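Local atomic coordinates of Two-component system response regulator/GGDEF domain protein (Aeromonas salmonicida, PDB entry 3LUF), a protein that probably makes the second messenger 3',3'-c-di-GMP from two GTP molecules through its GGDEF domain, and carries ahead of it the two receiver domains described here. Residues B[153-156]-B[157-161]; B[102-105]-B[106-110]; B[118-121]-B[122-125]. All blocks are in the same frame, centred on the assembly; numbering follows the deposited sequence.

Following the chain from its N terminus, the three contacts come in series and none encloses or crosses another. Contact 2 closes the short loop between strand 99-102 and helix 106-122, beside the magnesium site of the first receiver domain. The same helix ends at contact 3, where the chain turns toward strand 126-130, the first strand of the second receiver domain. Contact 1 follows in that domain, where strand 150-154 passes through a two-residue turn into helix 157-166. Contacts 1 and 2 both illustrate the capping of a helix start by a side chain, in different domains and with centres 41 Å apart; contact 3 illustrates a helix end and lies 23 to 24 Å from either, centre to centre.

Contact 1. Residues B[153-156]-B[157-161]; sequences EASH and AREAL
Glu159 OE1 accepts the backbone N-H of Ser155, with Ser155 N 2.8 Å away and the bond nearly straight at 166°. The donor arrives on the anti side of the carboxylate, tilted out of its plane. Glu159 reaches back to it because CG stands anti to its own backbone N (chi1 180°) and the chain beyond stays extended, its CG lying 3.9 Å from Ala154 CB. In return, His156 caps the helix: Glu159 N donates to His156 ND1 at 3.0 Å. The imidazole crosses the Glu159 side chain at about a right angle, with His156 CE1 3.5 Å from Glu159 CB. The exchange resembles a capping box, except that the glutamate takes the N-H one residue before the N-cap. The first helical turn is closed by Ala160 N donating to His156 O at 3.0 Å, and Ala154 CB meets Ala160 CB at 3.9 Å, both methyls packing on Leu128 of strand 126-130. Here strand 150-154 of the second receiver domain turns into helix 157-166. Since ND1 serves as a hydrogen-bond acceptor, the ring is probably neutral, with its proton on NE2, while the helix start would be expected to stabilise the negative charge of Glu159.

Contact 2. Residues B[102-105]-B[106-110]; sequences MKDS and RHSLQ
Met102, a selenomethionine at the end of its strand, places its carbonyl O 2.8 Å from Ser108 OG, while its CB rests against the same serine. A water bridges the pair from another direction, accepting from Met102 N at 2.9 Å and lying close to Ser108 O. Next, Lys103 sets its CB against Leu109 CD2 at 3.6 Å; the rest of the chain runs out, extended, to salt bridges of NZ with Asp55 and Glu11 at the magnesium site, the place of the lysine characteristic of receiver domains. Asp104 turns OD1 back to Ser108 OG at 3.0 Å and forms a salt bridge through OD2 with Arg189 of the second subunit. Ser108 OG, placed by chi1 73° between its backbone N and carbonyl carbon, points at the loop, where several acceptors, Ser105 O among them, compete for its single proton. Ser105 is the N-cap: its OG accepts from Ser108 N at 3.0 Å, and its O accepts from Leu109 N at 3.2 Å. The same OG sits 3.1 Å above the plane of the His107 ring, over its centre. Helix 106-122 thus starts after a three-residue loop from edge strand 99-102, with Met102 and Lys103 against strand 77-81, and with Leu109 and Arg106, whose two terminal nitrogens grip Gln110 OE1 end-on, against helix 14-27.

Contact 3. Residues B[118-121]-B[122-125]; sequences RLYL and NQQI
Arg118 and Asn122, one helical turn apart, are joined through both backbone and side chain. Among the backbone bonds, Asn122 N donates to Arg118 O at 2.9 Å. Two later carbonyls, of Tyr120 and Leu121, are met by N-H groups three residues on: weakly by Gln123 N to Tyr120 O, and more firmly by Gln124 N to Leu121 O at 3.2 Å, where the donor stands above the carbonyl plane. A type I beta turn from Asn122 to Ile125 overlaps these bonds, Ile125 N donating to Asn122 O at 3.0 Å. This is the way out of helix 106-122, the last helix of the first receiver domain, into strand 126-130, which opens the second, so the turn belongs to the link between two domains of the same parallel alpha/beta fold.

The side-chain bonds are a side-on grip: Arg118 NE at 2.9 Å and NH1 at 3.2 Å both donate to Asn122 OD1, which lies in the guanidinium plane, with the amide turned 33° from it. Bends at chi2 (68°) and chi3 of Arg118 curl the chain back to that oxygen. NH1 also bridges to Glu247 of helix 232-248, and Asn122 ND2 donates to Gln147 O, which fixes the amide's orientation.

Van der Waals contact comes from Ile125, whose CD1 touches the guanidinium edge 3.3 Å from Arg118 NH1 and whose CG1 lies 3.4 Å from Leu121 O.

Contact 1. Residues B[153-156]-B[157-161]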
ATOM      1  N   GLU B 153      -2.650  -3.429  22.350  1.00 16.88           N
ATOM      2  CA  GLU B 153      -1.280  -3.933  22.267  1.00 17.99           C
ATOM      3  C   GLU B 153      -1.140  -5.385  22.744  1.00 17.93           C
ATOM      4  O   GLU B 153      -1.911  -5.865  23.603  1.00 18.49           O
ATOM      5  CB  GLU B 153      -0.279  -3.013  23.015  1.00 20.75           C
ATOM      6  CG  GLU B 153      -0.481  -2.995  24.531  1.00 23.78           C
ATOM      7  CD  GLU B 153       0.660  -2.331  25.329  1.00 27.64           C
ATOM      8  OE1 GLU B 153       1.870  -2.585  25.063  1.00 28.51           O
ATOM      9  OE2 GLU B 153       0.311  -1.563  26.250  1.00 26.10           O
ATOM     10  N   ALA B 154      -0.158  -6.052  22.180  1.00 17.06           N
ATOM     11  CA  ALA B 154       0.175  -7.429  22.512  1.00 16.69           C
ATOM     12  C   ALA B 154       1.676  -7.644  22.408  1.00 16.89           C
ATOM     13  O   ALA B 154       2.336  -7.277  21.419  1.00 15.97           O
ATOM     14  CB  ALA B 154      -0.591  -8.420  21.587  1.00 16.10           C
ATOM     15  N   SER B 155       2.228  -8.287  23.429  0.70 17.56           N
ATOM     16  CA  SER B 155       3.682  -8.462  23.499  0.70 17.73           C
ATOM     17  C   SER B 155       4.163  -9.776  22.898  0.70 17.29           C
ATOM     18  O   SER B 155       5.361 -10.025  22.799  0.70 16.70           O
ATOM     19  CB  SER B 155       4.177  -8.328  24.952  0.70 17.78           C
ATOM     20  OG  SER B 155       3.523  -7.263  25.613  0.70 20.94           O
ATOM     21  N   HIS B 156       3.225 -10.614  22.477  1.00 17.24           N
ATOM     22  CA  HIS B 156       3.574 -11.883  21.831  1.00 17.98           C
ATOM     23  C   HIS B 156       2.341 -12.482  21.167  1.00 16.71           C
ATOM     24  O   HIS B 156       1.241 -11.977  21.341  1.00 16.29           O
ATOM     25  CB  HIS B 156       4.217 -12.879  22.806  1.00 19.76           C
ATOM     26  CG  HIS B 156       3.526 -12.988  24.127  1.00 22.24           C
ATOM     27  ND1 HIS B 156       2.238 -13.459  24.265  1.00 25.77           N
ATOM     28  CD2 HIS B 156       3.970 -12.734  25.386  1.00 26.22           C
ATOM     29  CE1 HIS B 156       1.907 -13.472  25.547  1.00 28.72           C
ATOM     30  NE2 HIS B 156       2.942 -13.034  26.249  1.00 28.48           N
ATOM     31  N   ALA B 157       2.538 -13.535  20.384  1.00 16.27           N
ATOM     32  CA  ALA B 157       1.426 -14.122  19.640  1.00 15.98           C
ATOM     33  C   ALA B 157       0.325 -14.624  20.537  1.00 15.47           C
ATOM     34  O   ALA B 157      -0.852 -14.428  20.240  1.00 14.51           O
ATOM     35  CB  ALA B 157       1.912 -15.240  18.740  1.00 15.39           C
ATOM     36  N   ARG B 158       0.708 -15.287  21.626  1.00 16.97           N
ATOM     37  CA  ARG B 158      -0.284 -15.776  22.574  1.00 17.62           C
ATOM     38  C   ARG B 158      -1.229 -14.652  23.057  1.00 16.60           C
ATOM     39  O   ARG B 158      -2.452 -14.796  23.016  1.00 14.84           O
ATOM     40  CB  ARG B 158       0.461 -16.492  23.705  1.00 17.69           C
ATOM     41  CG  ARG B 158      -0.329 -17.064  24.810  1.00 22.95           C
ATOM     42  CD  ARG B 158       0.680 -17.740  25.790  1.00 23.65           C
ATOM     43  NE  ARG B 158       1.496 -18.772  25.125  1.00 26.72           N
ATOM     44  CZ  ARG B 158       1.115 -20.045  25.025  1.00 24.99           C
ATOM     45  NH1 ARG B 158      -0.031 -20.411  25.574  1.00 26.09           N
ATOM     46  NH2 ARG B 158       1.870 -20.950  24.421  1.00 21.36           N
ATOM     47  N   GLU B 159      -0.666 -13.517  23.474  1.00 16.49           N
ATOM     48  CA  GLU B 159      -1.471 -12.383  23.897  1.00 16.09           C
ATOM     49  C   GLU B 159      -2.307 -11.797  22.747  1.00 14.73           C
ATOM     50  O   GLU B 159      -3.450 -11.433  22.970  1.00 14.22           O
ATOM     51  CB  GLU B 159      -0.603 -11.285  24.531  1.00 16.81           C
ATOM     52  CG  GLU B 159      -1.412 -10.078  24.978  1.00 21.02           C
ATOM     53  CD  GLU B 159      -0.639  -9.118  25.874  1.00 25.38           C
ATOM     54  OE1 GLU B 159       0.588  -8.930  25.666  1.00 25.27           O
ATOM     55  OE2 GLU B 159      -1.288  -8.553  26.786  1.00 27.63           O
ATOM     56  N   ALA B 160      -1.736 -11.726  21.543  1.00 13.06           N
ATOM     57  CA  ALA B 160      -2.446 -11.212  20.356  1.00 12.36           C
ATOM     58  C   ALA B 160      -3.719 -11.993  20.136  1.00 11.66           C
ATOM     59  O   ALA B 160      -4.757 -11.420  19.920  1.00 13.18           O
ATOM     60  CB  ALA B 160      -1.539 -11.249  19.100  1.00 12.45           C
ATOM     61  N   LEU B 161      -3.633 -13.325  20.180  1.00 11.80           N
ATOM     62  CA  LEU B 161      -4.804 -14.162  19.969  1.00 11.41           C
ATOM     63  C   LEU B 161      -5.858 -13.917  21.022  1.00 11.93           C
ATOM     64  O   LEU B 161      -7.025 -13.788  20.695  1.00 13.95           O
ATOM     65  CB  LEU B 161      -4.419 -15.635  19.956  1.00 10.08           C
ATOM     66  CG  LEU B 161      -3.512 -16.057  18.791  1.00  9.36           C
ATOM     67  CD1 LEU B 161      -2.674 -17.282  19.120  1.00 11.12           C
ATOM     68  CD2 LEU B 161      -4.293 -16.259  17.417  1.00  9.48           C
TER

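Contact 2. Residues B[102-105]-B[106-110]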
HETATM    1  N   MSE B 102       1.475  20.545   3.481  1.00 13.27           N
HETATM    2  CA  MSE B 102       2.074  21.610   2.681  1.00 14.44           C
HETATM    3  C   MSE B 102       0.994  22.452   2.024  1.00 14.13           C
HETATM    4  O   MSE B 102       0.026  21.891   1.473  1.00 14.88           O
HETATM    5  CB  MSE B 102       2.989  21.010   1.601  1.00 15.03           C
HETATM    6  CG  MSE B 102       4.141  20.197   2.141  1.00 18.38           C
HETATM    7 SE   MSE B 102       5.395  21.193   3.290  1.00 26.59          SE
HETATM    8  CE  MSE B 102       5.801  22.744   2.239  1.00 24.78           C
ATOM      9  N   LYS B 103       1.139  23.784   2.072  1.00 13.70           N
ATOM     10  CA  LYS B 103       0.138  24.667   1.460  1.00 14.63           C
ATOM     11  C   LYS B 103       0.703  25.547   0.358  1.00 15.79           C
ATOM     12  O   LYS B 103       0.189  26.636   0.108  1.00 16.75           O
ATOM     13  CB  LYS B 103      -0.658  25.487   2.498  1.00 14.61           C
ATOM     14  CG  LYS B 103       0.212  26.310   3.417  1.00 13.88           C
ATOM     15  CD  LYS B 103      -0.615  27.319   4.194  1.00 14.26           C
ATOM     16  CE  LYS B 103       0.295  28.119   5.146  1.00 14.64           C
ATOM     17  NZ  LYS B 103      -0.456  29.352   5.566  1.00 11.73           N
ATOM     18  N   ASP B 104       1.735  25.041  -0.321  1.00 16.17           N
ATOM     19  CA  ASP B 104       2.387  25.808  -1.385  1.00 17.88           C
ATOM     20  C   ASP B 104       1.681  25.679  -2.732  1.00 17.04           C
ATOM     21  O   ASP B 104       1.978  26.437  -3.631  1.00 17.55           O
ATOM     22  CB  ASP B 104       3.880  25.462  -1.501  1.00 18.13           C
ATOM     23  CG  ASP B 104       4.120  24.006  -1.858  1.00 22.82           C
ATOM     24  OD1 ASP B 104       3.379  23.123  -1.397  1.00 20.11           O
ATOM     25  OD2 ASP B 104       5.086  23.745  -2.605  1.00 29.70           O
ATOM     26  N   SER B 105       0.719  24.771  -2.838  1.00 16.23           N
ATOM     27  CA  SER B 105      -0.077  24.608  -4.048  1.00 16.99           C
ATOM     28  C   SER B 105      -1.430  24.049  -3.718  1.00 16.78           C
ATOM     29  O   SER B 105      -1.666  23.517  -2.620  1.00 17.36           O
ATOM     30  CB  SER B 105       0.599  23.660  -5.060  1.00 16.66           C
ATOM     31  OG  SER B 105       0.643  22.352  -4.508  1.00 18.10           O
ATOM     32  N   ARG B 106      -2.324  24.121  -4.690  1.00 15.58           N
ATOM     33  CA  ARG B 106      -3.651  23.575  -4.505  1.00 15.88           C
ATOM     34  C   ARG B 106      -3.590  22.049  -4.328  1.00 15.36           C
ATOM     35  O   ARG B 106      -4.247  21.479  -3.437  1.00 13.70           O
ATOM     36  CB  ARG B 106      -4.568  23.964  -5.669  1.00 17.37           C
ATOM     37  CG  ARG B 106      -5.948  23.295  -5.605  1.00 20.47           C
ATOM     38  CD  ARG B 106      -6.710  23.522  -4.266  1.00 23.59           C
ATOM     39  NE  ARG B 106      -7.952  22.736  -4.256  1.00 25.85           N
ATOM     40  CZ  ARG B 106      -8.062  21.457  -3.885  1.00 29.22           C
ATOM     41  NH1 ARG B 106      -7.011  20.764  -3.434  1.00 27.67           N
ATOM     42  NH2 ARG B 106      -9.248  20.865  -3.955  1.00 30.34           N
ATOM     43  N   HIS B 107      -2.751  21.391  -5.132  1.00 15.15           N
ATOM     44  CA  HIS B 107      -2.622  19.933  -5.057  1.00 15.61           C
ATOM     45  C   HIS B 107      -1.936  19.433  -3.767  1.00 15.68           C
ATOM     46  O   HIS B 107      -2.206  18.332  -3.306  1.00 15.94           O
ATOM     47  CB  HIS B 107      -1.941  19.350  -6.330  1.00 15.48           C
ATOM     48  CG  HIS B 107      -0.457  19.578  -6.377  1.00 16.61           C
ATOM     49  ND1 HIS B 107       0.110  20.605  -7.109  1.00 18.54           N
ATOM     50  CD2 HIS B 107       0.572  18.938  -5.768  1.00 18.31           C
ATOM     51  CE1 HIS B 107       1.427  20.556  -6.982  1.00 18.31           C
ATOM     52  NE2 HIS B 107       1.731  19.572  -6.152  1.00 18.86           N
ATOM     53  N   SER B 108      -1.069  20.242  -3.164  1.00 15.44           N
ATOM     54  CA  SER B 108      -0.498  19.820  -1.892  1.00 16.51           C
ATOM     55  C   SER B 108      -1.557  19.938  -0.771  1.00 16.94           C
ATOM     56  O   SER B 108      -1.611  19.102   0.128  1.00 15.21           O
ATOM     57  CB  SER B 108       0.818  20.523  -1.589  1.00 16.80           C
ATOM     58  OG  SER B 108       0.630  21.872  -1.242  1.00 20.51           O
ATOM     59  N   LEU B 109      -2.407  20.954  -0.853  1.00 17.47           N
ATOM     60  CA  LEU B 109      -3.520  21.096   0.115  1.00 18.42           C
ATOM     61  C   LEU B 109      -4.435  19.911   0.115  1.00 18.59           C
ATOM     62  O   LEU B 109      -5.021  19.582   1.138  1.00 19.14           O
ATOM     63  CB  LEU B 109      -4.365  22.344  -0.203  1.00 19.16           C
ATOM     64  CG  LEU B 109      -3.863  23.662   0.281  1.00 20.51           C
ATOM     65  CD1 LEU B 109      -4.908  24.711  -0.238  1.00 21.75           C
ATOM     66  CD2 LEU B 109      -3.668  23.722   1.841  1.00 14.94           C
ATOM     67  N   GLN B 110      -4.570  19.260  -1.038  1.00 18.38           N
ATOM     68  CA  GLN B 110      -5.423  18.108  -1.149  1.00 17.11           C
ATOM     69  C   GLN B 110      -5.048  17.031  -0.116  1.00 16.23           C
ATOM     70  O   GLN B 110      -5.907  16.291   0.329  1.00 16.90           O
ATOM     71  CB  GLN B 110      -5.374  17.546  -2.576  1.00 17.98           C
ATOM     72  CG  GLN B 110      -6.393  16.490  -2.867  1.00 18.19           C
ATOM     73  CD  GLN B 110      -7.823  16.982  -2.740  1.00 19.13           C
ATOM     74  OE1 GLN B 110      -8.115  18.178  -2.872  1.00 24.47           O
ATOM     75  NE2 GLN B 110      -8.718  16.062  -2.490  1.00 23.43           N
TER
HETATM   76  O   HOH W   1       0.590  18.476   1.681  1.00 12.31           O

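Contact 3. Residues B[118-121]-B[122-125]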
ATOM      1  N   ARG B 118      -9.743  10.538   6.884  1.00 11.21           N
ATOM      2  CA  ARG B 118      -9.204   9.406   7.563  1.00 11.81           C
ATOM      3  C   ARG B 118      -9.227   9.589   9.080  1.00 11.70           C
ATOM      4  O   ARG B 118      -9.582   8.657   9.825  1.00 10.40           O
ATOM      5  CB  ARG B 118      -7.746   9.243   7.063  1.00 13.57           C
ATOM      6  CG  ARG B 118      -7.077   7.977   7.350  1.00 17.06           C
ATOM      7  CD  ARG B 118      -7.686   6.795   6.579  1.00 14.94           C
ATOM      8  NE  ARG B 118      -8.598   6.067   7.452  1.00 14.48           N
ATOM      9  CZ  ARG B 118      -9.622   5.334   7.014  1.00 12.51           C
ATOM     10  NH1 ARG B 118     -10.363   4.670   7.889  1.00 13.05           N
ATOM     11  NH2 ARG B 118      -9.892   5.243   5.699  1.00 10.52           N
ATOM     12  N   LEU B 119      -8.821  10.763   9.574  1.00  9.82           N
ATOM     13  CA  LEU B 119      -8.815  10.960  11.034  1.00 10.64           C
ATOM     14  C   LEU B 119     -10.205  10.824  11.618  1.00 10.15           C
ATOM     15  O   LEU B 119     -10.365  10.225  12.672  1.00 11.15           O
ATOM     16  CB  LEU B 119      -8.267  12.364  11.408  1.00  9.94           C
ATOM     17  CG  LEU B 119      -6.767  12.524  11.118  1.00 10.04           C
ATOM     18  CD1 LEU B 119      -6.379  14.027  11.305  1.00 13.18           C
ATOM     19  CD2 LEU B 119      -5.862  11.656  11.971  1.00 13.68           C
ATOM     20  N   TYR B 120     -11.211  11.311  10.907  1.00 10.26           N
ATOM     21  CA  TYR B 120     -12.594  11.127  11.361  1.00 11.03           C
ATOM     22  C   TYR B 120     -12.954   9.634  11.453  1.00 11.23           C
ATOM     23  O   TYR B 120     -13.469   9.157  12.487  1.00 11.40           O
ATOM     24  CB  TYR B 120     -13.608  11.856  10.459  1.00 10.44           C
ATOM     25  CG  TYR B 120     -14.991  11.407  10.819  1.00 11.35           C
ATOM     26  CD1 TYR B 120     -15.643  11.976  11.908  1.00 13.84           C
ATOM     27  CD2 TYR B 120     -15.590  10.284  10.175  1.00 13.80           C
ATOM     28  CE1 TYR B 120     -16.899  11.515  12.309  1.00 16.30           C
ATOM     29  CE2 TYR B 120     -16.828   9.818  10.601  1.00 15.05           C
ATOM     30  CZ  TYR B 120     -17.471  10.447  11.640  1.00 18.06           C
ATOM     31  OH  TYR B 120     -18.674   9.989  12.062  1.00 18.12           O
ATOM     32  N   LEU B 121     -12.722   8.907  10.367  1.00 11.42           N
ATOM     33  CA  LEU B 121     -13.067   7.468  10.342  1.00 10.87           C
ATOM     34  C   LEU B 121     -12.326   6.635  11.373  1.00 10.70           C
ATOM     35  O   LEU B 121     -12.885   5.682  11.968  1.00 10.20           O
ATOM     36  CB  LEU B 121     -12.853   6.898   8.949  1.00 10.81           C
ATOM     37  CG  LEU B 121     -13.788   7.388   7.849  1.00 10.56           C
ATOM     38  CD1 LEU B 121     -13.308   6.889   6.488  1.00 13.47           C
ATOM     39  CD2 LEU B 121     -15.285   6.998   8.104  1.00 10.69           C
ATOM     40  N   ASN B 122     -11.049   6.954  11.581  1.00 10.13           N
ATOM     41  CA  ASN B 122     -10.225   6.200  12.495  1.00 11.51           C
ATOM     42  C   ASN B 122     -10.715   6.186  13.941  1.00 11.98           C
ATOM     43  O   ASN B 122     -10.388   5.262  14.693  1.00 12.96           O
ATOM     44  CB  ASN B 122      -8.801   6.734  12.485  1.00 10.22           C
ATOM     45  CG  ASN B 122      -8.048   6.400  11.195  1.00 11.49           C
ATOM     46  OD1 ASN B 122      -8.548   5.686  10.312  1.00 12.77           O
ATOM     47  ND2 ASN B 122      -6.821   6.894  11.096  1.00 11.87           N
ATOM     48  N   GLN B 123     -11.454   7.213  14.355  1.00 13.83           N
ATOM     49  CA  GLN B 123     -11.948   7.296  15.739  1.00 14.04           C
ATOM     50  C   GLN B 123     -12.717   6.029  16.128  1.00 15.51           C
ATOM     51  O   GLN B 123     -12.752   5.636  17.318  1.00 16.49           O
ATOM     52  CB  GLN B 123     -12.898   8.479  15.930  1.00 14.69           C
ATOM     53  CG  GLN B 123     -12.283   9.849  15.644  1.00 15.27           C
ATOM     54  CD  GLN B 123     -13.308  10.940  15.716  1.00 15.60           C
ATOM     55  OE1 GLN B 123     -14.162  11.083  14.821  1.00 18.58           O
ATOM     56  NE2 GLN B 123     -13.231  11.742  16.769  1.00 18.62           N
ATOM     57  N   GLN B 124     -13.391   5.417  15.164  1.00 15.78           N
ATOM     58  CA  GLN B 124     -14.196   4.253  15.531  1.00 18.18           C
ATOM     59  C   GLN B 124     -13.593   2.929  15.073  1.00 16.45           C
ATOM     60  O   GLN B 124     -14.291   1.893  15.014  1.00 18.08           O
ATOM     61  CB  GLN B 124     -15.649   4.422  15.086  1.00 19.44           C
ATOM     62  CG  GLN B 124     -15.947   4.086  13.676  1.00 25.25           C
ATOM     63  CD  GLN B 124     -17.420   3.835  13.431  1.00 33.69           C
ATOM     64  OE1 GLN B 124     -17.784   3.018  12.569  1.00 37.78           O
ATOM     65  NE2 GLN B 124     -18.290   4.549  14.172  1.00 35.77           N
ATOM     66  N   ILE B 125     -12.306   2.968  14.746  1.00 14.51           N
ATOM     67  CA  ILE B 125     -11.611   1.772  14.247  1.00 12.72           C
ATOM     68  C   ILE B 125     -10.634   1.243  15.292  1.00 12.58           C
ATOM     69  O   ILE B 125      -9.874   2.006  15.877  1.00 13.56           O
ATOM     70  CB  ILE B 125     -10.887   2.077  12.908  1.00 12.17           C
ATOM     71  CG1 ILE B 125     -11.927   2.404  11.826  1.00 12.75           C
ATOM     72  CG2 ILE B 125      -9.972   0.896  12.501  1.00 10.32           C
ATOM     73  CD1 ILE B 125     -11.349   2.877  10.450  1.00 12.24           C
TER